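Local coordinates for protein CD180 antigen (Mus musculus, PDB 3T6Q) that may cooperate with MD-1 and TLR4 in the innate immune response of B-cells to bacterial lipopolysaccharide, leading to NF-kappa-B activation, at residues T115-S119 against I120-P124; I144-P147 against K148-T152. All coordinates share one frame; numbering follows the deposited sequence.

Contact 1: T115-S119 against I120-P124; sequences TGISS and IDFIP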
ATOM      1  N   THR A 115       0.967  -4.389   5.802  1.00 17.99           N
ATOM      2  CA  THR A 115      -0.412  -4.555   6.271  1.00 17.48           C
ATOM      3  C   THR A 115      -1.316  -3.445   5.729  1.00 19.67           C
ATOM      4  O   THR A 115      -2.469  -3.296   6.174  1.00 22.25           O
ATOM      5  CB  THR A 115      -0.459  -4.553   7.816  1.00 18.09           C
ATOM      6  OG1 THR A 115       0.309  -3.433   8.271  1.00 18.42           O
ATOM      7  CG2 THR A 115       0.158  -5.869   8.339  1.00 16.28           C
ATOM      8  N   GLY A 116      -0.794  -2.612   4.841  1.00 22.77           N
ATOM      9  CA  GLY A 116      -1.592  -1.552   4.236  1.00 19.06           C
ATOM     10  C   GLY A 116      -1.793  -0.301   5.068  1.00 22.12           C
ATOM     11  O   GLY A 116      -2.554   0.594   4.672  1.00 20.61           O
ATOM     12  N   ILE A 117      -1.140  -0.211   6.226  1.00 22.08           N
ATOM     13  CA  ILE A 117      -1.465   0.855   7.176  1.00 21.27           C
ATOM     14  C   ILE A 117      -0.792   2.167   6.783  1.00 22.44           C
ATOM     15  O   ILE A 117       0.292   2.179   6.199  1.00 24.55           O
ATOM     16  CB  ILE A 117      -1.104   0.471   8.633  1.00 22.47           C
ATOM     17  CG1 ILE A 117       0.412   0.340   8.796  1.00 21.52           C
ATOM     18  CG2 ILE A 117      -1.833  -0.836   8.997  1.00 20.75           C
ATOM     19  CD1 ILE A 117       0.879   0.286  10.271  1.00 20.96           C
ATOM     20  N   SER A 118      -1.409   3.287   7.117  1.00 23.09           N
ATOM     21  CA  SER A 118      -0.783   4.557   6.778  1.00 25.06           C
ATOM     22  C   SER A 118      -0.324   5.313   8.020  1.00 23.82           C
ATOM     23  O   SER A 118       0.231   6.399   7.920  1.00 22.15           O
ATOM     24  CB  SER A 118      -1.741   5.391   5.948  1.00 30.40           C
ATOM     25  OG  SER A 118      -2.928   5.581   6.685  1.00 35.62           O
ATOM     26  N   SER A 119      -0.547   4.721   9.184  1.00 20.98           N
ATOM     27  CA  SER A 119      -0.303   5.405  10.447  1.00 26.43           C
ATOM     28  C   SER A 119      -0.044   4.401  11.544  1.00 23.81           C
ATOM     29  O   SER A 119      -0.708   3.365  11.584  1.00 24.29           O
ATOM     30  CB  SER A 119      -1.562   6.195  10.828  1.00 36.19           C
ATOM     31  OG  SER A 119      -1.195   7.170  11.765  1.00 47.01           O
ATOM     32  N   ILE A 120       0.907   4.709  12.433  1.00 24.86           N
ATOM     33  CA  ILE A 120       1.250   3.852  13.559  1.00 28.55           C
ATOM     34  C   ILE A 120       0.044   3.733  14.514  1.00 26.55           C
ATOM     35  O   ILE A 120      -0.142   2.691  15.172  1.00 25.41           O
ATOM     36  CB  ILE A 120       2.539   4.357  14.302  1.00 34.55           C
ATOM     37  CG1 ILE A 120       3.710   4.493  13.286  1.00 36.98           C
ATOM     38  CG2 ILE A 120       2.900   3.403  15.448  1.00 32.91           C
ATOM     39  CD1 ILE A 120       4.736   5.628  13.491  1.00 34.37           C
ATOM     40  N   ASP A 121      -0.789   4.768  14.572  1.00 24.31           N
ATOM     41  CA  ASP A 121      -1.983   4.692  15.442  1.00 31.35           C
ATOM     42  C   ASP A 121      -3.020   3.640  14.996  1.00 31.47           C
ATOM     43  O   ASP A 121      -3.997   3.380  15.708  1.00 26.04           O
ATOM     44  CB  ASP A 121      -2.627   6.075  15.695  1.00 36.85           C
ATOM     45  CG  ASP A 121      -3.130   6.746  14.419  1.00 44.89           C
ATOM     46  OD1 ASP A 121      -2.992   7.992  14.287  1.00 47.31           O
ATOM     47  OD2 ASP A 121      -3.666   6.037  13.544  1.00 43.83           O
ATOM     48  N   PHE A 122      -2.804   3.012  13.839  1.00 26.39           N
ATOM     49  CA  PHE A 122      -3.643   1.844  13.464  1.00 24.06           C
ATOM     50  C   PHE A 122      -3.487   0.731  14.512  1.00 26.41           C
ATOM     51  O   PHE A 122      -4.361  -0.099  14.667  1.00 23.86           O
ATOM     52  CB  PHE A 122      -3.209   1.302  12.083  1.00 22.83           C
ATOM     53  CG  PHE A 122      -4.110   0.221  11.541  1.00 21.48           C
ATOM     54  CD1 PHE A 122      -3.889  -1.119  11.853  1.00 19.85           C
ATOM     55  CD2 PHE A 122      -5.193   0.554  10.724  1.00 22.73           C
ATOM     56  CE1 PHE A 122      -4.691  -2.119  11.358  1.00 23.89           C
ATOM     57  CE2 PHE A 122      -6.002  -0.450  10.224  1.00 20.73           C
ATOM     58  CZ  PHE A 122      -5.762  -1.786  10.535  1.00 22.11           C
ATOM     59  N   ILE A 123      -2.321   0.666  15.162  1.00 23.56           N
ATOM     60  CA  ILE A 123      -2.010  -0.439  16.055  1.00 24.06           C
ATOM     61  C   ILE A 123      -2.148   0.072  17.505  1.00 26.08           C
ATOM     62  O   ILE A 123      -1.336   0.910  17.948  1.00 23.98           O
ATOM     63  CB  ILE A 123      -0.584  -0.981  15.824  1.00 25.43           C
ATOM     64  CG1 ILE A 123      -0.311  -1.148  14.300  1.00 21.39           C
ATOM     65  CG2 ILE A 123      -0.405  -2.289  16.571  1.00 20.91           C
ATOM     66  CD1 ILE A 123       1.157  -1.388  13.977  1.00 23.87           C
ATOM     67  N   PRO A 124      -3.203  -0.371  18.210  1.00 25.30           N
ATOM     68  CA  PRO A 124      -3.378   0.139  19.594  1.00 27.44           C
ATOM     69  C   PRO A 124      -2.406  -0.574  20.505  1.00 23.37           C
ATOM     70  O   PRO A 124      -2.574  -1.756  20.802  1.00 26.05           O
ATOM     71  CB  PRO A 124      -4.845  -0.202  19.931  1.00 27.32           C
ATOM     72  CG  PRO A 124      -5.514  -0.462  18.608  1.00 26.45           C
ATOM     73  CD  PRO A 124      -4.427  -1.056  17.722  1.00 25.10           C
TER
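The backbone N-H of Phe-122 bonds to the carbonyl oxygen of Ser-119, with 3.1 Å from Phe-122 N to Ser-119 O. The bond is fairly straight at the hydrogen (160°), although the donor stands above the carbonyl plane instead of on a lone pair. It is the first of two i to i+3 bonds round the 3-10 segment 120-122, in the loop of this leucine-rich repeat between strands 109-111 and 133-135. Ile-123 N continues the same spacing by bonding to Ile-120 O.

Beside the turn, Ser-119 OG sits 3.2 Å from both Asp-121 OD1 and Asp-121 OD2. The acid has a partner beyond the turn: its OD2 is hydrogen-bonded to an aromatic side chain on the chain of another protein, probably MD-1.

The apolar half of the contact hangs on the branches of Ile-117, a residue at a consensus hydrophobic position of the repeat. Its chi1 of 66° sets CG2 anti to the carbonyl carbon, where it reaches one face of the Phe-122 ring, 3.7 Å from the centroid and 21° off the normal, a CH-pi contact displaced toward the rim. CG1 is left to carry CD1 toward Ile-123 CD1, met at 4.1 Å, the two side chains crossing at about a right angle. A beta-branched residue suits this place because it serves two partners at once. Nearby, the backbone N-H of Thr-115 donates to Asn-139 OD1 of the next repeat, as in the asparagine ladder, though Thr-115 itself replaces asparagine here.

Phe-122 also meets an aromatic ring of the other protein's chain. The turn therefore joins two chemistries, apolar packing inward and an acid and a ring offered to the partner; the bond to Ser-119 O and the Ile-117 methyl are consistent with steadying that ring.

Contact 2: I144-P147 against K148-T152; sequences IKLP and KGFPT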
ATOM      1  N   ILE A 144       7.776   9.024  11.202  1.00 22.54           N
ATOM      2  CA  ILE A 144       8.273   8.108  12.250  1.00 23.19           C
ATOM      3  C   ILE A 144       7.671   8.383  13.664  1.00 23.80           C
ATOM      4  O   ILE A 144       7.858   7.582  14.592  1.00 26.98           O
ATOM      5  CB  ILE A 144       9.832   8.103  12.293  1.00 23.26           C
ATOM      6  CG1 ILE A 144      10.379   9.398  12.853  1.00 25.48           C
ATOM      7  CG2 ILE A 144      10.417   8.005  10.877  1.00 25.89           C
ATOM      8  CD1 ILE A 144      11.823   9.286  13.290  1.00 27.06           C
ATOM      9  N   LYS A 145       6.945   9.487  13.813  1.00 27.71           N
ATOM     10  CA  LYS A 145       6.477   9.938  15.141  1.00 28.66           C
ATOM     11  C   LYS A 145       5.701   8.843  15.846  1.00 29.85           C
ATOM     12  O   LYS A 145       4.776   8.257  15.285  1.00 32.90           O
ATOM     13  CB  LYS A 145       5.662  11.224  15.040  1.00 29.99           C
ATOM     14  CG  LYS A 145       5.244  11.745  16.428  1.00 39.78           C
ATOM     15  CD  LYS A 145       5.219  13.264  16.537  1.00 46.42           C
ATOM     16  CE  LYS A 145       4.501  13.936  15.384  1.00 48.12           C
ATOM     17  NZ  LYS A 145       3.028  13.861  15.555  1.00 61.49           N
ATOM     18  N   LEU A 146       6.118   8.518  17.057  1.00 26.91           N
ATOM     19  CA  LEU A 146       5.425   7.523  17.857  1.00 30.84           C
ATOM     20  C   LEU A 146       4.214   8.201  18.523  1.00 37.91           C
ATOM     21  O   LEU A 146       4.288   9.396  18.850  1.00 36.81           O
ATOM     22  CB  LEU A 146       6.377   6.889  18.867  1.00 30.42           C
ATOM     23  CG  LEU A 146       7.518   6.108  18.193  1.00 30.45           C
ATOM     24  CD1 LEU A 146       8.490   5.611  19.242  1.00 28.68           C
ATOM     25  CD2 LEU A 146       6.993   4.918  17.379  1.00 30.87           C
ATOM     26  N   PRO A 147       3.089   7.460  18.672  1.00 44.45           N
ATOM     27  CA  PRO A 147       1.868   8.063  19.212  1.00 51.90           C
ATOM     28  C   PRO A 147       1.984   8.355  20.720  1.00 41.55           C
ATOM     29  O   PRO A 147       2.765   7.705  21.413  1.00 35.87           O
ATOM     30  CB  PRO A 147       0.813   6.972  18.957  1.00 55.14           C
ATOM     31  CG  PRO A 147       1.582   5.697  19.115  1.00 49.56           C
ATOM     32  CD  PRO A 147       2.916   6.004  18.461  1.00 46.24           C
ATOM     33  N   LYS A 148       1.215   9.333  21.206  1.00 48.71           N
ATOM     34  CA  LYS A 148       1.211   9.704  22.625  1.00 54.12           C
ATOM     35  C   LYS A 148       0.910   8.482  23.498  1.00 46.13           C
ATOM     36  O   LYS A 148      -0.046   7.737  23.232  1.00 50.10           O
ATOM     37  CB  LYS A 148       0.187  10.822  22.915  1.00 66.38           C
ATOM     38  CG  LYS A 148       0.077  11.925  21.858  1.00 78.62           C
ATOM     39  CD  LYS A 148      -1.116  11.727  20.918  1.00 80.71           C
ATOM     40  CE  LYS A 148      -0.719  11.095  19.583  1.00 73.77           C
ATOM     41  NZ  LYS A 148      -0.147  12.095  18.635  1.00 72.40           N
ATOM     42  N   GLY A 149       1.741   8.268  24.515  1.00 55.63           N
ATOM     43  CA  GLY A 149       1.531   7.175  25.454  1.00 61.25           C
ATOM     44  C   GLY A 149       1.815   5.792  24.893  1.00 72.56           C
ATOM     45  O   GLY A 149       1.140   4.810  25.238  1.00 70.39           O
ATOM     46  N   PHE A 150       2.807   5.714  24.013  1.00 69.78           N
ATOM     47  CA  PHE A 150       3.401   4.431  23.677  1.00 65.79           C
ATOM     48  C   PHE A 150       4.747   4.342  24.406  1.00 55.13           C
ATOM     49  O   PHE A 150       5.589   5.220  24.233  1.00 51.03           O
ATOM     50  CB  PHE A 150       3.549   4.262  22.161  1.00 61.65           C
ATOM     51  CG  PHE A 150       4.448   3.127  21.780  1.00 65.45           C
ATOM     52  CD1 PHE A 150       4.386   1.900  22.478  1.00 53.29           C
ATOM     53  CD2 PHE A 150       5.370   3.277  20.747  1.00 54.76           C
ATOM     54  CE1 PHE A 150       5.241   0.852  22.155  1.00 50.61           C
ATOM     55  CE2 PHE A 150       6.215   2.226  20.403  1.00 57.06           C
ATOM     56  CZ  PHE A 150       6.157   1.022  21.114  1.00 54.94           C
ATOM     57  N   PRO A 151       4.938   3.315  25.272  1.00 62.52           N
ATOM     58  CA  PRO A 151       6.222   3.314  25.992  1.00 71.12           C
ATOM     59  C   PRO A 151       7.379   2.924  25.072  1.00 48.20           C
ATOM     60  O   PRO A 151       7.279   2.003  24.254  1.00 45.87           O
ATOM     61  CB  PRO A 151       6.012   2.295  27.137  1.00 69.90           C
ATOM     62  CG  PRO A 151       4.532   2.094  27.209  1.00 62.96           C
ATOM     63  CD  PRO A 151       4.039   2.268  25.794  1.00 70.96           C
ATOM     64  N   THR A 152       8.450   3.677  25.200  1.00 47.70           N
ATOM     65  CA  THR A 152       9.553   3.590  24.279  1.00 43.52           C
ATOM     66  C   THR A 152      10.760   3.103  25.064  1.00 39.99           C
ATOM     67  O   THR A 152      11.811   2.862  24.499  1.00 37.82           O
ATOM     68  CB  THR A 152       9.811   4.963  23.621  1.00 44.07           C
ATOM     69  OG1 THR A 152      10.150   5.914  24.631  1.00 57.10           O
ATOM     70  CG2 THR A 152       8.566   5.470  22.887  1.00 40.38           C
TER
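Pro-147 and Phe-150 are the ends of a type II beta turn, located in the loop of LRR 5 between the parallel strands 133-135 and 157-159 of the solenoid. Its hydrogen bond is long and bent: Phe-150 N lies 3.3 Å from Pro-147 O, the angle at the hydrogen is 136°, and the donor is tilted from the carbonyl plane. Gly-149 suits the third position, where a type II turn calls for positive phi (72°). Proline suits the first, since only its carbonyl is needed there. Lys-148 N, buried by the turn, has no partner in the model.

Apolar contacts fill the inner side. Leu-146 divides its methyls: CD2 comes to the edge of the Phe-150 ring, 4.1 Å from CD2 of that ring, while CD1 meets Thr-152 CG2 at 3.6 Å. The threonine can supply this methyl because CG2 points anti to its own carbonyl carbon, beside the backbone N. Pro-147 adds its ring, with CG 3.9 Å from Phe-150 CB. Phe-150 also packs on Leu-131 of its own repeat, and Leu-146 on Leu-176 of the loop after helix 170-174.

Charged groups lie on the outside. Lys-145 NZ and Lys-148 NZ are like charges 4.8 Å apart, whose mutual repulsion solvent and the nearby Asp-172 probably ease. The Lys-148 chain bends back over the proline, bringing its CE to 4.0 Å from Pro-147 CA.

Both contacts are tight local turns in the loops that follow successive strands of the solenoid, 109-111 for contact 1 and 133-135 for contact 2, and their centres are about 13 Å apart. Contact 1 is the more buried, and it is touched by another protein's chain; contact 2 meets no other chain and carries exposed residues at its turn. Their chemistry follows suit: a 3-10 turn with an acid and an aromatic ring at the interface, against a beta turn with Lys-148 and Gly-149 at its corner and Lys-145 just before it. Ile-120 joins the two coils, its CD1 packing 3.2 Å from Lys-145 O and its CG2 against Pro-147 CD.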